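Local structure of HTH-type transcriptional activator AmpR (Pseudomonas aeruginosa PAO1, 5MMH) at residues D12-G17 / P39-R44; V19-V24 / T138-L143; E32-R37 / R200-E205; A75-E80 / S181-R186; A81-L86 / L154-M159. The protein activates transcription of the ampC beta-lactamase gene, with its effector domain recognising cell-wall muropeptides and its DNA-binding part contacting the ampC promoter. One frame throughout, in Å; residues are numbered along the deposited sequence.

Contact 1: residues D12-G17 / P39-R44; sequences DVLTVG and PFIDLR
R44, L14 and D12 bury the most surface where the segments 12-17 and 39-44 meet as parallel strands. L14 is held through both its N-H and its C=O, one to D42 and one to R44. Its N donates to D42 O at 3.0 Å, and its O accepts R44 N at 2.7 Å. D12 O takes the N-H of D42 at 3.0 Å in an almost straight bond (171°). V16 N closes the series on R44 O at 3.0 Å.

The side chain of L14 runs alongside that of L43, and the two point the same way. L14 CD2 meets L43 CD1 at 3.8 Å, and L14 CB meets I41 CG2 at the same distance. These leucines share the buried face of the sheet.

R44 lies on the other face, with V13 and T15. Its chain bends at chi2 (80°), which brings the guanidinium back over V13. V13 CG2 sits over one face of that group, toward its rim; its modelled approach is too short to carry weight. T15 CG2 packs on R44 CB at 3.8 Å. D42 on this face forms a salt bridge with R132 of the second subunit.

The pair belongs to a beta-alpha-beta crossover in the LysR effector domain. Its helix, 20-37, covers I41 and L43 through L31 and F34. Helix 194-215 covers L14 through M196 and F199, and V16 through F199.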
# COMPACT_ATOMS: atom_id res chain seq x y z
N ASP A 12 -7.00 0.48 29.36
CA ASP A 12 -5.58 0.79 29.17
C ASP A 12 -5.34 1.01 27.68
O ASP A 12 -6.02 0.41 26.85
CB ASP A 12 -4.68 -0.33 29.69
CG ASP A 12 -4.63 -0.39 31.21
OD1 ASP A 12 -4.85 0.66 31.85
OD2 ASP A 12 -4.37 -1.49 31.74
N VAL A 13 -4.39 1.86 27.35
CA VAL A 13 -4.16 2.19 25.95
C VAL A 13 -3.04 1.32 25.41
O VAL A 13 -2.04 1.08 26.08
CB VAL A 13 -3.87 3.70 25.78
CG1 VAL A 13 -2.41 4.03 26.09
CG2 VAL A 13 -4.24 4.13 24.39
N LEU A 14 -3.24 0.83 24.18
CA LEU A 14 -2.23 0.03 23.49
C LEU A 14 -2.13 0.50 22.04
O LEU A 14 -3.14 0.49 21.33
CB LEU A 14 -2.59 -1.44 23.55
CG LEU A 14 -1.74 -2.37 22.68
CD1 LEU A 14 -0.30 -2.35 23.11
CD2 LEU A 14 -2.31 -3.78 22.72
N THR A 15 -0.94 0.87 21.60
CA THR A 15 -0.74 1.35 20.24
C THR A 15 0.19 0.41 19.48
O THR A 15 1.35 0.23 19.86
CB THR A 15 -0.20 2.79 20.25
OG1 THR A 15 1.07 2.81 20.90
CG2 THR A 15 -1.13 3.68 21.04
N VAL A 16 -0.34 -0.21 18.43
CA VAL A 16 0.43 -1.14 17.61
C VAL A 16 0.44 -0.63 16.17
O VAL A 16 -0.60 -0.22 15.65
CB VAL A 16 -0.14 -2.57 17.67
CG1 VAL A 16 0.65 -3.49 16.75
CG2 VAL A 16 -0.11 -3.11 19.12
N GLY A 17 1.62 -0.65 15.56
CA GLY A 17 1.79 -0.41 14.13
C GLY A 17 2.25 -1.68 13.43
O GLY A 17 3.08 -2.42 13.96
N PRO A 39 -11.74 -7.12 26.15
CA PRO A 39 -12.67 -6.00 25.88
C PRO A 39 -12.20 -4.67 26.44
O PRO A 39 -12.63 -3.62 25.96
CB PRO A 39 -13.96 -6.43 26.59
CG PRO A 39 -13.56 -7.56 27.51
CD PRO A 39 -12.36 -8.20 26.92
N PHE A 40 -11.33 -4.71 27.42
CA PHE A 40 -10.86 -3.58 28.20
C PHE A 40 -9.64 -2.87 27.60
O PHE A 40 -9.30 -1.76 28.04
CB PHE A 40 -10.49 -4.06 29.61
CG PHE A 40 -9.42 -5.14 29.61
CD1 PHE A 40 -8.16 -4.90 30.17
CD2 PHE A 40 -9.65 -6.39 29.01
CE1 PHE A 40 -7.17 -5.90 30.15
CE2 PHE A 40 -8.68 -7.37 28.98
CZ PHE A 40 -7.44 -7.14 29.55
N ILE A 41 -8.95 -3.50 26.66
CA ILE A 41 -7.80 -2.89 26.01
C ILE A 41 -8.31 -2.03 24.86
O ILE A 41 -9.07 -2.50 24.00
CB ILE A 41 -6.81 -3.94 25.50
CG1 ILE A 41 -6.21 -4.74 26.66
CG2 ILE A 41 -5.74 -3.25 24.64
CD1 ILE A 41 -5.21 -5.78 26.23
N ASP A 42 -7.90 -0.78 24.86
CA ASP A 42 -8.28 0.13 23.79
C ASP A 42 -7.10 0.17 22.82
O ASP A 42 -6.05 0.76 23.10
CB ASP A 42 -8.63 1.49 24.37
CG ASP A 42 -8.82 2.56 23.33
OD1 ASP A 42 -8.64 3.75 23.66
OD2 ASP A 42 -9.12 2.22 22.17
N LEU A 43 -7.26 -0.53 21.70
CA LEU A 43 -6.19 -0.72 20.73
C LEU A 43 -6.19 0.41 19.70
O LEU A 43 -7.24 0.74 19.15
CB LEU A 43 -6.35 -2.07 20.01
CG LEU A 43 -5.37 -2.51 18.95
CD1 LEU A 43 -4.01 -2.70 19.55
CD2 LEU A 43 -5.89 -3.79 18.38
N ARG A 44 -5.03 1.01 19.48
CA ARG A 44 -4.84 1.97 18.40
C ARG A 44 -3.93 1.34 17.35
O ARG A 44 -2.70 1.33 17.49
CB ARG A 44 -4.27 3.29 18.93
CG ARG A 44 -5.33 4.30 19.37
CD ARG A 44 -5.82 3.95 20.72
NE ARG A 44 -6.50 5.06 21.37
CZ ARG A 44 -5.84 6.01 22.02
NH1 ARG A 44 -4.51 5.98 22.01
NH2 ARG A 44 -6.49 6.98 22.63

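Contact 2: residues V19-V24 / T138-L143; sequences VGTFTV and TSLAML
L140 lays CD1 over the flat peptide group that follows G20, 3.9 Å from G20 C and almost straight above its plane. No aromatic ring joins the two segments. The ring of F22 points to the other side of its helix and meets the rings of Y182 and W26. The contact sets the first turns of two helices, 20-24 and 139-143, against each other at 79°. The effector domain of LysR regulators is two-lobed and has the fold of periplasmic binding proteins. In relatives the effector binds in the cleft between the lobes, and these helix starts probably lie beside it.

The apolar part is small. V24 CG2 and L140 CD2 reach each other tip to tip at 3.7 Å. With chi1 at -59°, V24 has CG2 placed between its backbone N and carbonyl carbon, which directs this methyl at the leucine. L140 also packs on A141 of the second subunit, and V24 O accepts a hydrogen bond from Q148 there.

The polar part is bridged by water. T21 OG1 lies 3.5 Å from S139 CB and 3.6 Å from T138 OG1. One water is hydrogen-bonded to T21 OG1 and accepts from S139 N. A second water accepts from T21 N and lies unusually close to T138 OG1. Amide groups of both helix starts are thus satisfied by solvent. T138 is the N-cap of its helix: its OG1 accepts from L140 N at 3.2 Å.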
# COMPACT_ATOMS: atom_id res chain seq x y z
N VAL A 19 2.99 -3.50 9.30
CA VAL A 19 3.08 -3.27 7.86
C VAL A 19 1.72 -3.49 7.22
O VAL A 19 0.96 -4.37 7.64
CB VAL A 19 4.15 -4.15 7.21
CG1 VAL A 19 5.50 -3.71 7.63
CG2 VAL A 19 3.99 -5.58 7.64
N GLY A 20 1.40 -2.68 6.21
CA GLY A 20 0.06 -2.70 5.66
C GLY A 20 -0.34 -4.05 5.11
O GLY A 20 -1.45 -4.53 5.36
N THR A 21 0.57 -4.70 4.40
CA THR A 21 0.29 -6.02 3.84
C THR A 21 -0.09 -7.02 4.92
O THR A 21 -1.03 -7.82 4.74
CB THR A 21 1.52 -6.52 3.07
OG1 THR A 21 1.79 -5.60 2.00
CG2 THR A 21 1.31 -7.95 2.50
N PHE A 22 0.61 -6.99 6.06
CA PHE A 22 0.27 -7.87 7.18
C PHE A 22 -1.06 -7.48 7.82
O PHE A 22 -1.82 -8.34 8.29
CB PHE A 22 1.40 -7.81 8.21
CG PHE A 22 1.23 -8.71 9.40
CD1 PHE A 22 0.54 -8.29 10.52
CD2 PHE A 22 1.85 -9.95 9.43
CE1 PHE A 22 0.44 -9.11 11.65
CE2 PHE A 22 1.74 -10.77 10.54
CZ PHE A 22 1.03 -10.35 11.64
N THR A 23 -1.37 -6.18 7.88
CA THR A 23 -2.59 -5.76 8.55
C THR A 23 -3.83 -6.23 7.81
O THR A 23 -4.76 -6.80 8.41
CB THR A 23 -2.61 -4.24 8.72
OG1 THR A 23 -1.46 -3.85 9.46
CG2 THR A 23 -3.85 -3.79 9.47
N VAL A 24 -3.88 -6.00 6.49
CA VAL A 24 -5.11 -6.32 5.76
C VAL A 24 -5.13 -7.78 5.33
O VAL A 24 -6.20 -8.38 5.28
CB VAL A 24 -5.35 -5.38 4.56
CG1 VAL A 24 -5.44 -3.95 5.02
CG2 VAL A 24 -4.28 -5.51 3.53
N THR A 138 5.24 -1.28 -1.04
CA THR A 138 4.32 -2.17 -0.35
C THR A 138 3.85 -3.23 -1.34
O THR A 138 3.58 -2.93 -2.51
CB THR A 138 3.10 -1.39 0.24
OG1 THR A 138 2.09 -2.30 0.71
CG2 THR A 138 2.46 -0.53 -0.76
N SER A 139 3.75 -4.47 -0.85
CA SER A 139 3.26 -5.57 -1.67
C SER A 139 1.83 -5.34 -2.10
O SER A 139 1.42 -5.82 -3.16
CB SER A 139 3.37 -6.89 -0.90
OG SER A 139 4.72 -7.22 -0.64
N LEU A 140 1.04 -4.63 -1.28
CA LEU A 140 -0.31 -4.29 -1.71
C LEU A 140 -0.30 -3.54 -3.03
O LEU A 140 -1.07 -3.84 -3.94
CB LEU A 140 -1.01 -3.46 -0.64
CG LEU A 140 -1.38 -4.21 0.63
CD1 LEU A 140 -1.95 -3.21 1.62
CD2 LEU A 140 -2.37 -5.35 0.35
N ALA A 141 0.59 -2.55 -3.16
CA ALA A 141 0.66 -1.81 -4.41
C ALA A 141 1.18 -2.71 -5.52
O ALA A 141 0.70 -2.64 -6.66
CB ALA A 141 1.55 -0.58 -4.26
N MET A 142 2.13 -3.60 -5.19
CA MET A 142 2.68 -4.54 -6.16
C MET A 142 1.64 -5.54 -6.65
O MET A 142 1.64 -5.91 -7.84
CB MET A 142 3.87 -5.28 -5.54
CG MET A 142 4.49 -6.31 -6.46
SD MET A 142 5.54 -7.55 -5.64
CE MET A 142 6.84 -6.53 -4.93
N LEU A 143 0.74 -6.00 -5.77
CA LEU A 143 -0.24 -7.00 -6.18
C LEU A 143 -1.38 -6.38 -6.97
O LEU A 143 -1.90 -7.00 -7.90
CB LEU A 143 -0.79 -7.74 -4.96
CG LEU A 143 -0.13 -9.11 -4.76
CD1 LEU A 143 -0.41 -10.01 -5.95
CD2 LEU A 143 1.37 -8.97 -4.53
O HOH W 1 4.63 -5.08 1.86
O HOH W 2 2.59 -2.89 3.10

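Contact 3: residues E32-R37 / R200-E205; sequences EDFQAR and RGWLLE
D33 OD2 is gripped by two donors. W202 NE1 gives it the shortest polar bond of the contact, 2.6 Å, meeting the anti lone pair from within the indole plane. R37 NH1 takes the syn lone pair of the same oxygen at 2.9 Å, and D33 OD2 lies 29° out of the guanidinium plane of R37. R37 then reaches across to E205. Its NH1 and NH2 both bond to E205 OE1, each at 3.1 Å, and come from the same face of the carboxylate. A bend at chi3 (62°) turns the guanidinium toward both acids.

Next to this network the indole is packed by F34. F34 CB stands over the centre of one face of the W202 ring, 3.5 Å from CE2. The two aromatic planes are oblique, 56° apart. R37 meets the indole edge, with W202 CD1 over a face of its own guanidinium.

The contact ties helix 20-37 to helix 194-215, which run roughly antiparallel here on one lobe of the effector domain. Earlier on helix 20-37, L27 and L31 also pack on W202. Two acids sharing one arginine probably stay ionised, and the bond from NE1 fixes the rotation of the indole.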
# COMPACT_ATOMS: atom_id res chain seq x y z
N GLU A 32 -10.95 -9.23 15.49
CA GLU A 32 -12.20 -9.38 16.21
C GLU A 32 -12.07 -10.38 17.36
O GLU A 32 -12.62 -10.15 18.44
CB GLU A 32 -13.29 -9.79 15.23
CG GLU A 32 -14.69 -9.42 15.65
CD GLU A 32 -15.65 -9.37 14.47
OE1 GLU A 32 -15.77 -8.29 13.84
OE2 GLU A 32 -16.30 -10.41 14.16
N ASP A 33 -11.29 -11.45 17.16
CA ASP A 33 -11.03 -12.40 18.25
C ASP A 33 -10.31 -11.74 19.42
O ASP A 33 -10.64 -12.00 20.58
CB ASP A 33 -10.20 -13.60 17.73
CG ASP A 33 -9.90 -14.62 18.83
OD1 ASP A 33 -10.81 -15.41 19.14
OD2 ASP A 33 -8.76 -14.67 19.37
N PHE A 34 -9.33 -10.88 19.13
CA PHE A 34 -8.61 -10.20 20.21
C PHE A 34 -9.52 -9.28 21.00
O PHE A 34 -9.45 -9.23 22.23
CB PHE A 34 -7.43 -9.40 19.64
CG PHE A 34 -6.78 -8.48 20.65
CD1 PHE A 34 -5.95 -8.99 21.65
CD2 PHE A 34 -7.02 -7.12 20.62
CE1 PHE A 34 -5.37 -8.15 22.58
CE2 PHE A 34 -6.44 -6.27 21.54
CZ PHE A 34 -5.61 -6.78 22.53
N GLN A 35 -10.38 -8.52 20.32
CA GLN A 35 -11.23 -7.56 21.03
C GLN A 35 -12.28 -8.25 21.88
O GLN A 35 -12.66 -7.72 22.93
CB GLN A 35 -11.88 -6.59 20.03
CG GLN A 35 -10.91 -6.18 18.92
CD GLN A 35 -11.03 -4.74 18.46
OE1 GLN A 35 -10.56 -3.81 19.13
NE2 GLN A 35 -11.65 -4.54 17.30
N ALA A 36 -12.76 -9.42 21.46
CA ALA A 36 -13.66 -10.20 22.30
C ALA A 36 -12.96 -10.66 23.57
O ALA A 36 -13.46 -10.47 24.68
CB ALA A 36 -14.21 -11.41 21.53
N ARG A 37 -11.76 -11.23 23.43
CA ARG A 37 -11.02 -11.79 24.55
C ARG A 37 -10.37 -10.74 25.44
O ARG A 37 -9.99 -11.06 26.56
CB ARG A 37 -9.96 -12.77 24.02
CG ARG A 37 -10.61 -13.96 23.30
CD ARG A 37 -9.66 -14.74 22.41
NE ARG A 37 -8.54 -15.34 23.13
CZ ARG A 37 -7.67 -16.19 22.60
NH1 ARG A 37 -7.78 -16.54 21.32
NH2 ARG A 37 -6.69 -16.68 23.34
N ARG A 200 0.67 -9.47 23.22
CA ARG A 200 1.72 -10.39 22.79
C ARG A 200 1.28 -11.86 22.95
O ARG A 200 1.50 -12.68 22.05
CB ARG A 200 2.98 -10.08 23.60
CG ARG A 200 4.14 -11.03 23.49
CD ARG A 200 5.05 -10.81 24.71
NE ARG A 200 5.93 -11.94 24.95
CZ ARG A 200 7.25 -11.86 25.12
NH1 ARG A 200 7.97 -12.96 25.32
NH2 ARG A 200 7.85 -10.67 25.10
N GLY A 201 0.64 -12.19 24.07
CA GLY A 201 0.21 -13.56 24.26
C GLY A 201 -0.78 -14.01 23.21
O GLY A 201 -0.63 -15.06 22.59
N TRP A 202 -1.81 -13.19 22.97
CA TRP A 202 -2.78 -13.50 21.93
C TRP A 202 -2.14 -13.57 20.55
O TRP A 202 -2.48 -14.45 19.74
CB TRP A 202 -3.91 -12.46 21.95
CG TRP A 202 -4.83 -12.60 20.80
CD1 TRP A 202 -5.95 -13.37 20.74
CD2 TRP A 202 -4.72 -11.94 19.54
NE1 TRP A 202 -6.53 -13.25 19.52
CE2 TRP A 202 -5.80 -12.38 18.76
CE3 TRP A 202 -3.81 -11.04 18.99
CZ2 TRP A 202 -6.02 -11.93 17.46
CZ3 TRP A 202 -4.01 -10.60 17.70
CH2 TRP A 202 -5.12 -11.04 16.95
N LEU A 203 -1.21 -12.66 20.26
CA LEU A 203 -0.63 -12.66 18.91
C LEU A 203 0.26 -13.87 18.68
O LEU A 203 0.30 -14.41 17.56
CB LEU A 203 0.16 -11.37 18.67
CG LEU A 203 0.86 -11.22 17.32
CD1 LEU A 203 -0.15 -11.06 16.19
CD2 LEU A 203 1.81 -10.04 17.40
N LEU A 204 0.99 -14.31 19.71
CA LEU A 204 1.82 -15.50 19.59
C LEU A 204 0.98 -16.76 19.39
O LEU A 204 1.35 -17.64 18.61
CB LEU A 204 2.72 -15.65 20.82
CG LEU A 204 3.85 -14.62 20.85
CD1 LEU A 204 4.69 -14.74 22.13
CD2 LEU A 204 4.74 -14.76 19.62
N GLU A 205 -0.13 -16.88 20.11
CA GLU A 205 -1.05 -17.99 19.88
C GLU A 205 -1.51 -18.02 18.43
O GLU A 205 -1.42 -19.05 17.75
CB GLU A 205 -2.24 -17.86 20.81
CG GLU A 205 -3.25 -18.99 20.71
CD GLU A 205 -4.35 -18.84 21.73
OE1 GLU A 205 -5.53 -18.66 21.33
OE2 GLU A 205 -4.04 -18.87 22.95

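Contact 4: residues A75-E80 / S181-R186; sequences ALALFE and SYWLTR
L76 and L184 exchange backbone hydrogen bonds in both directions: L76 N to L184 O, and L184 N to L76 O, each 2.8 Å long. The strands 75-80 and 181-186 are antiparallel. Near the other end the pairing shifts. L78 N donates to Y182 O at 2.9 Å, but Y182 N donates to F79 O at 3.0 Å. One residue thus faces two, which marks a beta bulge at L78 and F79. These strands lie side by side in the mixed sheet of the effector domain. In LysR relatives the chain crosses between the two lobes near here, so the bulge probably lies close to the hinge.

Aromatic contacts come next. A77 CB lies over one face of the W183 ring, toward its rim, 3.7 Å from CZ3. A75 CB adds a contact with W183 CE3 at 3.8 Å. The indole NE1 donates to G66 O. On the opposite side of the sheet, F79 holds CG between its backbone N and carbonyl carbon (chi1 51°), and its ring meets Y182. F79 CE1 touches Y182 CD2 at 3.8 Å, with the two rings oblique.

Among aliphatic groups, A75 CB meets T185 CG2 at 3.8 Å; L78 CD2 is farther from L184 CB, at 4.2 Å. L78 also meets I63 and L203, and L184 meets I63.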
# COMPACT_ATOMS: atom_id res chain seq x y z
N ALA A 75 13.03 -8.14 19.02
CA ALA A 75 12.10 -8.69 18.04
C ALA A 75 11.80 -10.16 18.31
O ALA A 75 12.72 -10.98 18.42
CB ALA A 75 12.64 -8.53 16.63
N LEU A 76 10.51 -10.49 18.38
CA LEU A 76 10.00 -11.85 18.56
C LEU A 76 9.46 -12.37 17.24
O LEU A 76 8.56 -11.75 16.64
CB LEU A 76 8.88 -11.90 19.60
CG LEU A 76 9.16 -12.01 21.10
CD1 LEU A 76 10.51 -11.42 21.49
CD2 LEU A 76 8.02 -11.34 21.89
N ALA A 77 9.95 -13.52 16.80
CA ALA A 77 9.50 -14.08 15.53
C ALA A 77 8.04 -14.51 15.61
O ALA A 77 7.59 -15.06 16.61
CB ALA A 77 10.35 -15.27 15.14
N LEU A 78 7.29 -14.23 14.54
CA LEU A 78 5.92 -14.73 14.41
C LEU A 78 5.85 -15.95 13.49
O LEU A 78 5.54 -17.05 13.96
CB LEU A 78 4.98 -13.61 13.93
CG LEU A 78 5.01 -12.37 14.84
CD1 LEU A 78 4.37 -11.12 14.22
CD2 LEU A 78 4.36 -12.71 16.18
N PHE A 79 6.19 -15.78 12.21
CA PHE A 79 6.20 -16.87 11.24
C PHE A 79 6.90 -16.41 9.97
O PHE A 79 6.96 -15.21 9.69
CB PHE A 79 4.77 -17.39 10.94
CG PHE A 79 3.76 -16.29 10.55
CD1 PHE A 79 3.65 -15.86 9.25
CD2 PHE A 79 2.89 -15.76 11.49
CE1 PHE A 79 2.71 -14.87 8.88
CE2 PHE A 79 1.95 -14.78 11.14
CZ PHE A 79 1.86 -14.33 9.83
N GLU A 80 7.45 -17.37 9.22
CA GLU A 80 8.07 -17.13 7.92
C GLU A 80 7.04 -16.66 6.89
O GLU A 80 5.87 -17.04 6.92
CB GLU A 80 8.71 -18.42 7.36
CG GLU A 80 9.99 -18.90 8.00
CD GLU A 80 10.47 -20.24 7.41
OE1 GLU A 80 10.93 -20.25 6.24
OE2 GLU A 80 10.39 -21.29 8.10
N SER A 181 10.82 -13.10 7.72
CA SER A 181 9.70 -13.45 8.57
C SER A 181 9.01 -12.17 9.00
O SER A 181 9.53 -11.07 8.81
CB SER A 181 10.17 -14.22 9.82
OG SER A 181 10.89 -15.38 9.46
N TYR A 182 7.82 -12.31 9.57
CA TYR A 182 7.17 -11.24 10.31
C TYR A 182 7.57 -11.33 11.77
O TYR A 182 7.66 -12.43 12.33
CB TYR A 182 5.65 -11.32 10.15
CG TYR A 182 5.23 -10.93 8.75
CD1 TYR A 182 5.30 -9.59 8.35
CD2 TYR A 182 4.84 -11.88 7.82
CE1 TYR A 182 4.95 -9.21 7.07
CE2 TYR A 182 4.47 -11.50 6.53
CZ TYR A 182 4.54 -10.17 6.16
OH TYR A 182 4.21 -9.76 4.89
N TRP A 183 7.83 -10.17 12.38
CA TRP A 183 8.35 -10.05 13.73
C TRP A 183 7.50 -9.08 14.54
O TRP A 183 7.07 -8.05 14.02
CB TRP A 183 9.80 -9.52 13.71
CG TRP A 183 10.76 -10.39 12.95
CD1 TRP A 183 10.92 -10.43 11.59
CD2 TRP A 183 11.68 -11.33 13.50
NE1 TRP A 183 11.89 -11.35 11.26
CE2 TRP A 183 12.37 -11.93 12.41
CE3 TRP A 183 11.99 -11.74 14.80
CZ2 TRP A 183 13.36 -12.90 12.60
CZ3 TRP A 183 12.96 -12.71 14.98
CH2 TRP A 183 13.63 -13.28 13.88
N LEU A 184 7.28 -9.39 15.81
CA LEU A 184 6.76 -8.40 16.74
C LEU A 184 7.95 -7.72 17.42
O LEU A 184 8.71 -8.36 18.15
CB LEU A 184 5.83 -9.05 17.76
CG LEU A 184 5.32 -8.11 18.84
CD1 LEU A 184 4.28 -7.12 18.27
CD2 LEU A 184 4.73 -8.92 19.96
N THR A 185 8.13 -6.42 17.16
CA THR A 185 9.29 -5.70 17.65
C THR A 185 8.86 -4.62 18.64
O THR A 185 7.71 -4.19 18.67
CB THR A 185 10.09 -5.05 16.50
OG1 THR A 185 9.52 -3.79 16.14
CG2 THR A 185 10.12 -5.96 15.29
N ARG A 186 9.82 -4.20 19.46
CA ARG A 186 9.62 -3.20 20.49
C ARG A 186 10.96 -2.54 20.77
O ARG A 186 12.01 -3.14 20.52
CB ARG A 186 9.02 -3.84 21.76
CG ARG A 186 9.52 -3.29 23.06
CD ARG A 186 8.94 -4.04 24.26
NE ARG A 186 9.77 -5.20 24.59
CZ ARG A 186 10.87 -5.14 25.32
NH1 ARG A 186 11.28 -3.98 25.81
NH2 ARG A 186 11.56 -6.24 25.56

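Contact 5: residues A81-L86 / L154-M159; sequences APLTVL and LAPAAM
L83 packs on segment 154-159 through its CB and its CD2 methyl. Its CB meets L154 CD1 at 3.7 Å. Its CG lies anti to the carbonyl carbon (chi1 -62°), which sets CD2 beside the A155-P156 peptide. There CD2 reaches P156, 3.6 Å from the ring atom CD and 3.5 Å from P156 N. The same methyl also touches the carbonyl carbon of A155. Beyond these segments the side chain meets E114 and T179.

L154 answers from its own strand. Its CD1 lies against the backbone of T84 as well as L83 CB. A81 CB and P156 CB pack at 3.8 Å farther along.

The backbones are joined by a hydrogen-bonded antiparallel pair. T84 N donates to A155 O at 2.9 Å, and A155 N donates to T84 O at 3.1 Å. Beyond this pair, P156 CA approaches P82 O at 3.4 Å in a CA-H...O contact, and two waters bridge P82 O to the 3-10 turn 157-159. P82 O accepts from both; one of them accepts in turn from A157 N and the other from A158 N. These waters satisfy amides at the start of the turn. T84 OG1 has its partner in T175 O, while its CG2 touches A157 CB at 4.0 Å.

Strand 153-156 is the outermost strand of the mixed sheet within this chain, beside the end of strand 73-86. Helix 114-121 covers L83, V85 and L154 through E114, W115 and W118. Y182 of strand 181-187 packs on A81 and P156.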
# COMPACT_ATOMS: atom_id res chain seq x y z
N ALA A 81 7.50 -15.87 5.94
CA ALA A 81 6.67 -15.48 4.79
C ALA A 81 7.48 -15.74 3.53
O ALA A 81 8.10 -14.82 2.99
CB ALA A 81 6.21 -14.03 4.88
N PRO A 82 7.49 -16.98 3.04
CA PRO A 82 8.23 -17.27 1.81
C PRO A 82 7.60 -16.53 0.64
O PRO A 82 6.39 -16.31 0.60
CB PRO A 82 8.09 -18.78 1.64
CG PRO A 82 7.54 -19.28 2.94
CD PRO A 82 6.76 -18.16 3.52
N LEU A 83 8.45 -16.17 -0.30
CA LEU A 83 8.05 -15.39 -1.47
C LEU A 83 7.80 -16.32 -2.65
O LEU A 83 8.56 -17.26 -2.89
CB LEU A 83 9.14 -14.38 -1.83
CG LEU A 83 9.47 -13.31 -0.79
CD1 LEU A 83 10.45 -12.30 -1.35
CD2 LEU A 83 8.19 -12.62 -0.34
N THR A 84 6.74 -16.03 -3.41
CA THR A 84 6.47 -16.77 -4.63
C THR A 84 6.00 -15.81 -5.72
O THR A 84 5.63 -14.66 -5.46
CB THR A 84 5.42 -17.87 -4.40
OG1 THR A 84 5.59 -18.90 -5.37
CG2 THR A 84 3.99 -17.31 -4.48
N VAL A 85 6.01 -16.31 -6.96
CA VAL A 85 5.54 -15.54 -8.11
C VAL A 85 4.02 -15.50 -8.11
O VAL A 85 3.36 -16.54 -8.00
CB VAL A 85 6.07 -16.16 -9.41
CG1 VAL A 85 5.29 -15.64 -10.59
CG2 VAL A 85 7.56 -15.86 -9.58
N LEU A 86 3.45 -14.29 -8.24
CA LEU A 86 2.02 -14.08 -8.28
C LEU A 86 1.69 -13.17 -9.45
O LEU A 86 2.40 -12.19 -9.70
CB LEU A 86 1.50 -13.49 -6.97
CG LEU A 86 1.69 -14.37 -5.73
CD1 LEU A 86 1.40 -13.59 -4.47
CD2 LEU A 86 0.77 -15.58 -5.80
N LEU A 154 6.35 -10.79 -6.98
CA LEU A 154 7.07 -11.70 -6.10
C LEU A 154 6.81 -11.22 -4.68
O LEU A 154 7.32 -10.17 -4.26
CB LEU A 154 8.57 -11.72 -6.42
CG LEU A 154 9.49 -12.50 -5.49
CD1 LEU A 154 9.14 -13.99 -5.48
CD2 LEU A 154 10.94 -12.29 -5.91
N ALA A 155 6.01 -11.99 -3.94
CA ALA A 155 5.41 -11.51 -2.71
C ALA A 155 5.05 -12.72 -1.86
O ALA A 155 5.10 -13.86 -2.34
CB ALA A 155 4.17 -10.65 -3.01
N PRO A 156 4.68 -12.52 -0.58
CA PRO A 156 4.29 -13.66 0.27
C PRO A 156 2.88 -14.13 -0.06
O PRO A 156 1.91 -13.39 0.09
CB PRO A 156 4.35 -13.07 1.69
CG PRO A 156 5.17 -11.82 1.59
CD PRO A 156 4.87 -11.28 0.20
N ALA A 157 2.77 -15.39 -0.51
CA ALA A 157 1.46 -15.96 -0.84
C ALA A 157 0.52 -15.92 0.35
O ALA A 157 -0.69 -15.68 0.20
CB ALA A 157 1.60 -17.41 -1.31
N ALA A 158 1.05 -16.14 1.55
CA ALA A 158 0.24 -16.23 2.75
C ALA A 158 -0.39 -14.91 3.14
O ALA A 158 -1.24 -14.87 4.03
CB ALA A 158 1.08 -16.78 3.90
N MET A 159 -0.02 -13.82 2.48
CA MET A 159 -0.66 -12.54 2.72
C MET A 159 -1.74 -12.22 1.69
O MET A 159 -2.46 -11.23 1.86
CB MET A 159 0.40 -11.44 2.76
CG MET A 159 1.41 -11.63 3.90
SD MET A 159 0.69 -11.27 5.52
CE MET A 159 0.76 -12.86 6.35
O HOH W 3 3.79 -16.51 2.10
O HOH W 4 4.73 -17.30 -1.23

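From the N terminus, contact 1 closes the first loop, round helix 20-37. Contact 2 starts inside that loop and ends far along the chain, so it crosses contact 1. Contact 3 starts later on the same helix, crosses both, and brings in helix 194-215. Contact 4 is nested inside the loop of contact 3, and contact 5 inside that of contact 4. Contact 2 crosses both of these. Contacts 1, 4 and 5 all lie on one mixed sheet. F34 touches I41 and L43, joining contacts 3 and 1. Y182 is a common point: it meets F22 of contact 2 and A81 and M159 of contact 5.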